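Local atomic coordinates of CurM Sulfotransferase (Moorea producta, PDB entry 4GBM), a protein that probably transfers a sulfonate group from the donor PAPS to an intermediate of the curacin biosynthetic pathway, and binds the spent cofactor PAP. Residues 269-272 against 273-276. The protein carries 2 engineered substitutions. Sequence-based numbering, arbitrary orientation.
With ZN (zinc ion), chain C; ZN (zinc ion), chain D; A3P (adenosine-3'-5'-diphosphate), chain G.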
loop_
_atom_site.group_PDB
_atom_site.type_symbol
_atom_site.label_atom_id
_atom_site.label_comp_id
_atom_site.label_asym_id
_atom_site.label_seq_id
_atom_site.Cartn_x
_atom_site.Cartn_y
_atom_site.Cartn_z
ATOM N N ASP A 269 -4.195 -1.779 11.935
ATOM C CA ASP A 269 -3.548 -0.537 12.349
ATOM C C ASP A 269 -2.083 -0.608 11.934
ATOM O O ASP A 269 -1.363 -1.500 12.389
ATOM C CB ASP A 269 -3.669 -0.361 13.873
ATOM C CG ASP A 269 -3.299 1.039 14.347
ATOM O OD1 ASP A 269 -2.700 1.802 13.563
ATOM O OD2 ASP A 269 -3.618 1.379 15.513
ATOM N N PRO A 270 -1.638 0.319 11.059
ATOM C CA PRO A 270 -0.218 0.309 10.668
ATOM C C PRO A 270 0.704 0.809 11.777
ATOM O O PRO A 270 1.926 0.715 11.648
ATOM C CB PRO A 270 -0.174 1.249 9.460
ATOM C CG PRO A 270 -1.333 2.162 9.635
ATOM C CD PRO A 270 -2.410 1.344 10.328
ATOM N N ASN A 271 0.111 1.352 12.844
ATOM C CA ASN A 271 0.842 1.813 14.031
ATOM C C ASN A 271 1.764 2.994 13.749
ATOM O O ASN A 271 2.681 3.282 14.519
ATOM C CB ASN A 271 1.601 0.663 14.709
ATOM C CG ASN A 271 0.671 -0.424 15.219
ATOM O OD1 ASN A 271 -0.423 -0.143 15.725
ATOM N ND2 ASN A 271 1.102 -1.681 15.087
ATOM N N PHE A 272 1.482 3.680 12.650
ATOM C CA PHE A 272 2.251 4.845 12.237
ATOM C C PHE A 272 2.242 5.919 13.333
ATOM O O PHE A 272 3.276 6.521 13.631
ATOM C CB PHE A 272 1.710 5.377 10.898
ATOM C CG PHE A 272 2.344 6.667 10.460
ATOM C CD1 PHE A 272 3.632 6.676 9.919
ATOM C CD2 PHE A 272 1.658 7.872 10.590
ATOM C CE1 PHE A 272 4.230 7.869 9.527
ATOM C CE2 PHE A 272 2.249 9.069 10.199
ATOM C CZ PHE A 272 3.541 9.064 9.665
ATOM N N LEU A 273 1.088 6.131 13.958
ATOM C CA LEU A 273 0.976 7.164 14.987
ATOM C C LEU A 273 1.456 6.713 16.376
ATOM O O LEU A 273 1.314 7.453 17.355
ATOM C CB LEU A 273 -0.440 7.753 15.025
ATOM C CG LEU A 273 -0.888 8.455 13.733
ATOM C CD1 LEU A 273 -2.330 8.917 13.852
ATOM C CD2 LEU A 273 0.024 9.627 13.339
ATOM N N LYS A 274 2.027 5.509 16.457
ATOM C CA LYS A 274 2.729 5.080 17.673
ATOM C C LYS A 274 4.220 5.423 17.617
ATOM O O LYS A 274 4.978 5.121 18.550
ATOM C CB LYS A 274 2.509 3.590 17.942
ATOM C CG LYS A 274 1.078 3.278 18.381
ATOM C CD LYS A 274 0.893 1.795 18.644
ATOM C CE LYS A 274 -0.562 1.464 18.953
ATOM N NZ LYS A 274 -1.433 1.606 17.746
ATOM N N HIS A 275 4.626 6.072 16.528
ATOM C CA HIS A 275 5.991 6.567 16.365
ATOM C C HIS A 275 5.955 8.066 16.093
ATOM O O HIS A 275 4.886 8.633 15.849
ATOM C CB HIS A 275 6.685 5.808 15.222
ATOM C CG HIS A 275 6.696 4.323 15.423
ATOM N ND1 HIS A 275 7.663 3.676 16.160
ATOM C CD2 HIS A 275 5.843 3.358 15.009
ATOM C CE1 HIS A 275 7.416 2.381 16.190
ATOM N NE2 HIS A 275 6.310 2.161 15.502
ATOM N N ASN A 276 7.115 8.712 16.150
ATOM C CA ASN A 276 7.191 10.142 15.847
ATOM C C ASN A 276 8.360 10.509 14.939
ATOM O O ASN A 276 8.647 11.693 14.727
ATOM C CB ASN A 276 7.188 10.988 17.135
ATOM C CG ASN A 276 8.444 10.810 17.961
ATOM O OD1 ASN A 276 9.325 10.025 17.610
ATOM N ND2 ASN A 276 8.530 11.541 19.072
HETATM ZN ZN ZN C . -2.626 3.745 14.070
HETATM ZN ZN ZN D . 9.354 4.394 17.202
HETATM P P1 A3P G . 4.165 -3.030 13.537
HETATM O O1P A3P G . 3.160 -4.134 13.753
HETATM O O2P A3P G . 3.742 -1.709 14.129
HETATM O O3P A3P G . 5.573 -3.445 13.856
HETATM P P2 A3P G . 1.974 -1.536 6.829
HETATM O O4P A3P G . 2.431 -2.097 5.520
HETATM O O5P A3P G . 0.858 -2.284 7.501
HETATM O O6P A3P G . 1.758 -0.047 6.786
HETATM O "O5'" A3P G . 3.225 -1.771 7.827
HETATM C "C5'" A3P G . 3.048 -1.556 9.231
HETATM C "C4'" A3P G . 4.424 -1.605 9.848
HETATM O "O4'" A3P G . 5.146 -0.431 9.457
HETATM C "C3'" A3P G . 4.389 -1.528 11.362
HETATM O "O3'" A3P G . 4.131 -2.824 11.924
HETATM C "C2'" A3P G . 5.780 -0.981 11.661
HETATM O "O2'" A3P G . 6.731 -2.042 11.792
HETATM C "C1'" A3P G . 6.142 -0.154 10.433
HETATM N N9 A3P G . 6.110 1.295 10.759
HETATM C C8 A3P G . 5.028 2.068 10.986
HETATM N N7 A3P G . 5.388 3.345 11.287
HETATM C C5 A3P G . 6.736 3.383 11.254
HETATM C C6 A3P G . 7.786 4.407 11.468
HETATM N N6 A3P G . 7.439 5.681 11.777
HETATM N N1 A3P G . 9.082 4.017 11.333
HETATM C C2 A3P G . 9.433 2.752 11.009
HETATM N N3 A3P G . 8.526 1.776 10.795
HETATM C C4 A3P G . 7.204 2.041 10.899
#
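Lys274 reaches back over the preceding turn and sets its ammonium over two oxygens, Asn271 OD1 and Asp269 OD2. Its aliphatic chain is extended as far as CE and then bends, which brings Lys274 NZ within 2.9 Å of Asn271 OD1. This hydrogen bond is tilted 31° from the amide's carbonyl plane. The same Lys274 NZ forms a salt bridge of 3.1 Å with Asp269 OD2. Asp269 OD1 binds a zinc ion at 2.0 Å, alongside His261, and also accepts the backbone N of Asn271, closing an Asx turn; that N-H arrives from above the carboxylate plane.

Asn271 faces two ways. With CG beside its own backbone N, the amide lies between Lys274 and the nucleotide, and the rotation about CB-CG (chi2 -38°) sends OD1 to the lysine and ND2 to the phosphate. Asn271 ND2 donates to O2P of adenosine-3'-5'-diphosphate at 2.8 Å, nearly straight at 163°. Without the amide, as with an alanine here, O2P would probably lose this donor and the Lys274 ammonium would keep only Asp269 among its partners in the turn.

Backbone bonds from Lys274 N to Asn271 O and from His275 N to Phe272 O give the short 3-10 turn its shape. The edge of the His275 imidazole lies against Asn271 O, with His275 CD2 at 3.2 Å, while ND1 binds a second zinc ion together with Asp279. Phe272 CA approaches adenine N7 and His275 CB approaches N6, so the turn lines the nucleotide pocket from phosphate to base; the Phe272 ring stacks with Tyr251 and packs on helix 45-53.

Chemically, the amide links cation to cofactor: the lysine is likely to polarise Asn271 through OD1, strengthening ND2 as a donor, while zinc and ammonium probably share the negative charge of Asp269 beside the nucleotide pocket.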